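Long-range contact in amine oxidase (Emericella nidulans, PDB 3PGB), which probably oxidises primary amines, using copper and a topaquinone cofactor formed from one of its own tyrosines: residues 590-602 against 614-626. Numbering follows the deposited sequence.
Sequences NWGFNGQTQLHVV and RGYRILPSAGTAH
Val601 and Tyr616 face each other as an antiparallel hydrogen-bonded pair: Val601 N reaches Tyr616 O at 2.9 Å and 175°, and Tyr616 N returns a more bent bond to Val601 O. Beside them, Val602 and Gly615 draw their CA atoms to 3.9 Å. The tightly packed part is the face carrying Leu599, Val601 and Ile618. With Ile618 CG1 beside its backbone N, Ile618 CD1 reaches Val601 CG2 at 3.7 Å and also meets Leu599 CD2. Phe542 and Leu688, two residues of a calcium site, lie against this cluster.

The other face is polar: Gln598 and His600 are buried, Arg617 partly exposed. Arg617, bent at its second and third torsions, lays its guanidinium over the Gln598 amide, planes 3° apart, stacking without a hydrogen bond. Gln598 OE1 instead accepts His600 NE2 at 3.2 Å, in the carbonyl plane on a lone pair, which helps fix the amide's rotation. His697 and Tyr521 of the second subunit pack on Gln598 and His600.

The loop end is looser and partly exposed. Pro620 CD stands 3.6 Å from the centroid of the Trp591 six-membered ring, 2° off the normal, a centred CH-pi contact, but Thr624 OG1 comes only to 3.5 Å of Trp591 CD1. Strands 597-603 and 613-619 form a beta hairpin, the first paired with strand 548-562 and the second with strand 714-722, within the beta-sandwich of the copper amine oxidase catalytic domain.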
ATOM      1  N   ASN A 590       8.315  17.365   2.134  1.00 21.02           N
ATOM      2  CA  ASN A 590       7.605  16.380   1.339  1.00 20.70           C
ATOM      3  C   ASN A 590       8.428  15.113   1.203  1.00 20.60           C
ATOM      4  O   ASN A 590       9.653  15.132   1.362  1.00 20.35           O
ATOM      5  CB  ASN A 590       7.282  16.967  -0.029  1.00 20.71           C
ATOM      6  CG  ASN A 590       6.282  18.107   0.060  1.00 20.29           C
ATOM      7  OD1 ASN A 590       5.291  18.002   0.773  1.00 20.59           O
ATOM      8  ND2 ASN A 590       6.539  19.196  -0.655  1.00 18.27           N
ATOM      9  N   TRP A 591       7.745  14.004   0.933  1.00 20.54           N
ATOM     10  CA  TRP A 591       8.423  12.726   0.773  1.00 20.34           C
ATOM     11  C   TRP A 591       9.352  12.832  -0.435  1.00 20.44           C
ATOM     12  O   TRP A 591       8.987  13.403  -1.462  1.00 20.54           O
ATOM     13  CB  TRP A 591       7.412  11.589   0.623  1.00 20.30           C
ATOM     14  CG  TRP A 591       6.516  11.426   1.829  1.00 19.45           C
ATOM     15  CD1 TRP A 591       5.192  11.715   1.898  1.00 19.12           C
ATOM     16  CD2 TRP A 591       6.893  10.953   3.128  1.00 18.59           C
ATOM     17  NE1 TRP A 591       4.712  11.448   3.157  1.00 19.20           N
ATOM     18  CE2 TRP A 591       5.737  10.978   3.932  1.00 18.66           C
ATOM     19  CE3 TRP A 591       8.094  10.504   3.689  1.00 19.09           C
ATOM     20  CZ2 TRP A 591       5.743  10.580   5.273  1.00 18.26           C
ATOM     21  CZ3 TRP A 591       8.101  10.106   5.025  1.00 18.86           C
ATOM     22  CH2 TRP A 591       6.930  10.150   5.800  1.00 18.39           C
ATOM     23  N   GLY A 592      10.566  12.314  -0.295  1.00 20.48           N
ATOM     24  CA  GLY A 592      11.613  12.556  -1.283  1.00 20.58           C
ATOM     25  C   GLY A 592      11.409  11.928  -2.655  1.00 20.52           C
ATOM     26  O   GLY A 592      10.470  11.161  -2.882  1.00 20.53           O
ATOM     27  N   PHE A 593      12.300  12.284  -3.573  1.00 20.36           N
ATOM     28  CA  PHE A 593      12.402  11.622  -4.870  1.00 20.23           C
ATOM     29  C   PHE A 593      12.861  10.181  -4.656  1.00 19.97           C
ATOM     30  O   PHE A 593      13.791   9.938  -3.894  1.00 20.01           O
ATOM     31  CB  PHE A 593      13.381  12.398  -5.767  1.00 20.13           C
ATOM     32  CG  PHE A 593      14.032  11.571  -6.841  1.00 20.14           C
ATOM     33  CD1 PHE A 593      13.366  11.302  -8.027  1.00 20.21           C
ATOM     34  CD2 PHE A 593      15.326  11.093  -6.680  1.00 20.09           C
ATOM     35  CE1 PHE A 593      13.972  10.549  -9.030  1.00 19.70           C
ATOM     36  CE2 PHE A 593      15.935  10.342  -7.675  1.00 20.31           C
ATOM     37  CZ  PHE A 593      15.252  10.072  -8.853  1.00 20.03           C
ATOM     38  N   ASN A 594      12.187   9.232  -5.304  1.00 19.85           N
ATOM     39  CA  ASN A 594      12.557   7.811  -5.225  1.00 19.80           C
ATOM     40  C   ASN A 594      12.529   7.255  -3.791  1.00 19.79           C
ATOM     41  O   ASN A 594      13.284   6.348  -3.453  1.00 19.98           O
ATOM     42  CB  ASN A 594      13.947   7.599  -5.868  1.00 19.65           C
ATOM     43  CG  ASN A 594      14.262   6.137  -6.141  1.00 19.30           C
ATOM     44  OD1 ASN A 594      13.387   5.354  -6.503  1.00 19.80           O
ATOM     45  ND2 ASN A 594      15.528   5.764  -5.966  1.00 19.22           N
ATOM     46  N   GLY A 595      11.655   7.802  -2.951  1.00 19.95           N
ATOM     47  CA  GLY A 595      11.574   7.405  -1.539  1.00 19.99           C
ATOM     48  C   GLY A 595      12.912   7.327  -0.817  1.00 20.02           C
ATOM     49  O   GLY A 595      13.097   6.482   0.061  1.00 19.92           O
ATOM     50  N   GLN A 596      13.831   8.228  -1.173  1.00 20.12           N
ATOM     51  CA  GLN A 596      15.228   8.146  -0.735  1.00 20.28           C
ATOM     52  C   GLN A 596      15.480   8.625   0.687  1.00 19.73           C
ATOM     53  O   GLN A 596      16.513   8.287   1.269  1.00 19.64           O
ATOM     54  CB  GLN A 596      16.157   8.887  -1.719  1.00 20.60           C
ATOM     55  CG  GLN A 596      16.674   7.960  -2.846  1.00 22.58           C
ATOM     56  CD  GLN A 596      17.294   8.694  -4.042  1.00 24.63           C
ATOM     57  OE1 GLN A 596      17.393   8.129  -5.142  1.00 24.78           O
ATOM     58  NE2 GLN A 596      17.716   9.945  -3.830  1.00 25.55           N
ATOM     59  N   THR A 597      14.546   9.388   1.243  1.00 19.27           N
ATOM     60  CA  THR A 597      14.693   9.946   2.586  1.00 19.11           C
ATOM     61  C   THR A 597      13.695   9.315   3.555  1.00 19.12           C
ATOM     62  O   THR A 597      12.475   9.396   3.351  1.00 19.08           O
ATOM     63  CB  THR A 597      14.471  11.475   2.589  1.00 19.14           C
ATOM     64  OG1 THR A 597      15.367  12.101   1.660  1.00 18.43           O
ATOM     65  CG2 THR A 597      14.694  12.049   3.986  1.00 18.68           C
ATOM     66  N   GLN A 598      14.217   8.693   4.609  1.00 18.82           N
ATOM     67  CA  GLN A 598      13.384   8.159   5.679  1.00 18.75           C
ATOM     68  C   GLN A 598      13.244   9.223   6.761  1.00 18.54           C
ATOM     69  O   GLN A 598      14.188   9.966   7.031  1.00 18.22           O
ATOM     70  CB  GLN A 598      13.991   6.881   6.267  1.00 18.92           C
ATOM     71  CG  GLN A 598      14.086   5.713   5.291  1.00 18.97           C
ATOM     72  CD  GLN A 598      14.566   4.427   5.953  1.00 19.11           C
ATOM     73  OE1 GLN A 598      14.809   4.387   7.157  1.00 18.33           O
ATOM     74  NE2 GLN A 598      14.695   3.366   5.159  1.00 19.20           N
ATOM     75  N   LEU A 599      12.061   9.292   7.368  1.00 18.34           N
ATOM     76  CA  LEU A 599      11.764  10.269   8.409  1.00 18.17           C
ATOM     77  C   LEU A 599      11.529   9.553   9.735  1.00 17.99           C
ATOM     78  O   LEU A 599      10.659   8.691   9.825  1.00 18.06           O
ATOM     79  CB  LEU A 599      10.535  11.074   8.015  1.00 18.17           C
ATOM     80  CG  LEU A 599      10.186  12.234   8.934  1.00 18.47           C
ATOM     81  CD1 LEU A 599       9.748  13.458   8.127  1.00 19.32           C
ATOM     82  CD2 LEU A 599       9.120  11.800   9.913  1.00 19.13           C
ATOM     83  N   HIS A 600      12.321   9.905  10.749  1.00 17.75           N
ATOM     84  CA  HIS A 600      12.290   9.238  12.050  1.00 17.56           C
ATOM     85  C   HIS A 600      11.944  10.221  13.162  1.00 17.66           C
ATOM     86  O   HIS A 600      12.445  11.337  13.176  1.00 17.79           O
ATOM     87  CB  HIS A 600      13.657   8.630  12.383  1.00 17.45           C
ATOM     88  CG  HIS A 600      14.173   7.664  11.365  1.00 16.81           C
ATOM     89  ND1 HIS A 600      15.476   7.223  11.367  1.00 16.84           N
ATOM     90  CD2 HIS A 600      13.571   7.052  10.318  1.00 17.66           C
ATOM     91  CE1 HIS A 600      15.655   6.375  10.371  1.00 17.30           C
ATOM     92  NE2 HIS A 600      14.516   6.256   9.714  1.00 17.42           N
ATOM     93  N   VAL A 601      11.107   9.799  14.104  1.00 17.76           N
ATOM     94  CA  VAL A 601      10.837  10.589  15.298  1.00 17.79           C
ATOM     95  C   VAL A 601      11.588   9.910  16.423  1.00 17.77           C
ATOM     96  O   VAL A 601      11.215   8.816  16.831  1.00 18.01           O
ATOM     97  CB  VAL A 601       9.323  10.665  15.630  1.00 17.75           C
ATOM     98  CG1 VAL A 601       9.095  11.529  16.860  1.00 17.60           C
ATOM     99  CG2 VAL A 601       8.553  11.218  14.458  1.00 17.72           C
ATOM    100  N   VAL A 602      12.655  10.546  16.904  1.00 17.84           N
ATOM    101  CA  VAL A 602      13.585   9.900  17.838  1.00 18.00           C
ATOM    102  C   VAL A 602      13.768  10.686  19.132  1.00 18.28           C
ATOM    103  O   VAL A 602      13.365  11.844  19.234  1.00 18.48           O
ATOM    104  CB  VAL A 602      14.986   9.705  17.205  1.00 17.86           C
ATOM    105  CG1 VAL A 602      14.877   9.067  15.834  1.00 17.55           C
ATOM    106  CG2 VAL A 602      15.726  11.025  17.121  1.00 17.61           C
ATOM    107  N   ARG A 614      16.847   6.071  19.891  1.00 18.77           N
ATOM    108  CA  ARG A 614      15.650   5.225  19.778  1.00 18.70           C
ATOM    109  C   ARG A 614      14.457   6.031  19.257  1.00 18.44           C
ATOM    110  O   ARG A 614      14.269   7.184  19.642  1.00 18.49           O
ATOM    111  CB  ARG A 614      15.315   4.587  21.125  1.00 18.62           C
ATOM    112  CG  ARG A 614      16.410   3.663  21.669  1.00 19.37           C
ATOM    113  CD  ARG A 614      16.090   3.159  23.081  1.00 20.83           C
ATOM    114  NE  ARG A 614      14.820   2.435  23.111  1.00 22.42           N
ATOM    115  CZ  ARG A 614      14.171   2.055  24.211  1.00 23.70           C
ATOM    116  NH1 ARG A 614      13.017   1.400  24.091  1.00 24.56           N
ATOM    117  NH2 ARG A 614      14.653   2.316  25.425  1.00 23.58           N
ATOM    118  N   GLY A 615      13.655   5.432  18.381  1.00 18.06           N
ATOM    119  CA  GLY A 615      12.542   6.159  17.767  1.00 17.79           C
ATOM    120  C   GLY A 615      11.622   5.329  16.897  1.00 17.59           C
ATOM    121  O   GLY A 615      11.596   4.102  16.999  1.00 17.94           O
ATOM    122  N   TYR A 616      10.856   6.014  16.047  1.00 17.31           N
ATOM    123  CA  TYR A 616       9.859   5.390  15.169  1.00 16.92           C
ATOM    124  C   TYR A 616       9.923   6.006  13.774  1.00 17.06           C
ATOM    125  O   TYR A 616       9.901   7.229  13.640  1.00 17.20           O
ATOM    126  CB  TYR A 616       8.448   5.596  15.738  1.00 16.72           C
ATOM    127  CG  TYR A 616       7.963   4.512  16.673  1.00 15.26           C
ATOM    128  CD1 TYR A 616       8.424   4.436  17.981  1.00 14.83           C
ATOM    129  CD2 TYR A 616       7.024   3.572  16.254  1.00 14.34           C
ATOM    130  CE1 TYR A 616       7.968   3.440  18.852  1.00 14.79           C
ATOM    131  CE2 TYR A 616       6.564   2.575  17.112  1.00 13.77           C
ATOM    132  CZ  TYR A 616       7.040   2.515  18.407  1.00 14.03           C
ATOM    133  OH  TYR A 616       6.601   1.534  19.256  1.00 13.40           O
ATOM    134  N   ARG A 617      10.007   5.170  12.741  1.00 17.23           N
ATOM    135  CA  ARG A 617       9.994   5.658  11.362  1.00 17.49           C
ATOM    136  C   ARG A 617       8.559   5.932  10.964  1.00 17.62           C
ATOM    137  O   ARG A 617       7.673   5.151  11.287  1.00 17.62           O
ATOM    138  CB  ARG A 617      10.641   4.657  10.376  1.00 17.56           C
ATOM    139  CG  ARG A 617      10.148   4.793   8.919  1.00 17.90           C
ATOM    140  CD  ARG A 617      11.245   4.723   7.875  1.00 18.73           C
ATOM    141  NE  ARG A 617      11.527   3.365   7.418  1.00 19.43           N
ATOM    142  CZ  ARG A 617      11.461   2.939   6.152  1.00 20.15           C
ATOM    143  NH1 ARG A 617      11.107   3.748   5.156  1.00 19.48           N
ATOM    144  NH2 ARG A 617      11.764   1.673   5.878  1.00 20.67           N
ATOM    145  N   ILE A 618       8.342   7.051  10.278  1.00 17.77           N
ATOM    146  CA  ILE A 618       7.064   7.337   9.647  1.00 18.15           C
ATOM    147  C   ILE A 618       7.260   7.166   8.145  1.00 18.63           C
ATOM    148  O   ILE A 618       8.151   7.779   7.558  1.00 18.94           O
ATOM    149  CB  ILE A 618       6.574   8.767   9.954  1.00 17.87           C
ATOM    150  CG1 ILE A 618       6.447   8.974  11.466  1.00 17.43           C
ATOM    151  CG2 ILE A 618       5.246   9.027   9.252  1.00 17.50           C
ATOM    152  CD1 ILE A 618       6.044  10.373  11.870  1.00 16.84           C
ATOM    153  N   LEU A 619       6.447   6.320   7.527  1.00 19.12           N
ATOM    154  CA  LEU A 619       6.546   6.090   6.091  1.00 19.53           C
ATOM    155  C   LEU A 619       5.162   5.987   5.460  1.00 20.18           C
ATOM    156  O   LEU A 619       4.247   5.442   6.069  1.00 20.19           O
ATOM    157  CB  LEU A 619       7.353   4.820   5.797  1.00 19.51           C
ATOM    158  CG  LEU A 619       6.847   3.475   6.331  1.00 19.03           C
ATOM    159  CD1 LEU A 619       7.475   2.344   5.546  1.00 18.58           C
ATOM    160  CD2 LEU A 619       7.132   3.314   7.822  1.00 18.31           C
ATOM    161  N   PRO A 620       5.008   6.518   4.237  1.00 20.94           N
ATOM    162  CA  PRO A 620       3.753   6.368   3.510  1.00 21.52           C
ATOM    163  C   PRO A 620       3.625   4.957   2.943  1.00 22.00           C
ATOM    164  O   PRO A 620       4.065   4.692   1.829  1.00 22.56           O
ATOM    165  CB  PRO A 620       3.874   7.403   2.389  1.00 21.42           C
ATOM    166  CG  PRO A 620       5.327   7.484   2.125  1.00 21.44           C
ATOM    167  CD  PRO A 620       6.014   7.251   3.449  1.00 20.98           C
ATOM    168  N   SER A 621       3.023   4.063   3.711  1.00 22.46           N
ATOM    169  CA  SER A 621       2.899   2.667   3.306  1.00 23.04           C
ATOM    170  C   SER A 621       1.976   2.472   2.106  1.00 23.02           C
ATOM    171  O   SER A 621       2.257   1.647   1.233  1.00 23.19           O
ATOM    172  CB  SER A 621       2.408   1.814   4.479  1.00 23.16           C
ATOM    173  OG  SER A 621       3.491   1.518   5.343  1.00 24.26           O
ATOM    174  N   ALA A 622       0.885   3.231   2.074  1.00 22.91           N
ATOM    175  CA  ALA A 622      -0.122   3.111   1.026  1.00 22.86           C
ATOM    176  C   ALA A 622      -0.141   4.309   0.089  1.00 22.72           C
ATOM    177  O   ALA A 622      -1.104   4.488  -0.661  1.00 23.10           O
ATOM    178  CB  ALA A 622      -1.493   2.929   1.656  1.00 23.00           C
ATOM    179  N   GLY A 623       0.905   5.131   0.123  1.00 22.46           N
ATOM    180  CA  GLY A 623       0.970   6.319  -0.735  1.00 22.34           C
ATOM    181  C   GLY A 623       0.143   7.482  -0.210  1.00 22.06           C
ATOM    182  O   GLY A 623      -0.864   7.283   0.467  1.00 22.21           O
ATOM    183  N   THR A 624       0.583   8.701  -0.515  1.00 21.70           N
ATOM    184  CA  THR A 624      -0.062   9.919  -0.023  1.00 21.34           C
ATOM    185  C   THR A 624       0.098  11.053  -1.034  1.00 21.03           C
ATOM    186  O   THR A 624       0.777  10.898  -2.050  1.00 20.77           O
ATOM    187  CB  THR A 624       0.546  10.377   1.328  1.00 21.43           C
ATOM    188  OG1 THR A 624       1.922  10.729   1.148  1.00 21.11           O
ATOM    189  CG2 THR A 624       0.451   9.278   2.384  1.00 21.77           C
ATOM    190  N   ALA A 625      -0.531  12.190  -0.749  1.00 20.57           N
ATOM    191  CA  ALA A 625      -0.449  13.355  -1.625  1.00 20.24           C
ATOM    192  C   ALA A 625      -0.988  14.593  -0.935  1.00 19.86           C
ATOM    193  O   ALA A 625      -2.004  14.530  -0.251  1.00 19.90           O
ATOM    194  CB  ALA A 625      -1.218  13.106  -2.918  1.00 20.31           C
ATOM    195  N   HIS A 626      -0.302  15.716  -1.117  1.00 19.51           N
ATOM    196  CA  HIS A 626      -0.783  17.003  -0.604  1.00 19.19           C
ATOM    197  C   HIS A 626      -1.450  17.813  -1.722  1.00 18.96           C
ATOM    198  O   HIS A 626      -1.444  17.394  -2.888  1.00 18.71           O
ATOM    199  CB  HIS A 626       0.356  17.782   0.046  1.00 19.05           C
ATOM    200  CG  HIS A 626       1.467  18.137  -0.888  1.00 19.02           C
ATOM    201  ND1 HIS A 626       2.650  17.436  -0.935  1.00 18.89           N
ATOM    202  CD2 HIS A 626       1.587  19.137  -1.793  1.00 19.27           C
ATOM    203  CE1 HIS A 626       3.447  17.977  -1.838  1.00 18.97           C
ATOM    204  NE2 HIS A 626       2.827  19.013  -2.371  1.00 18.95           N
TER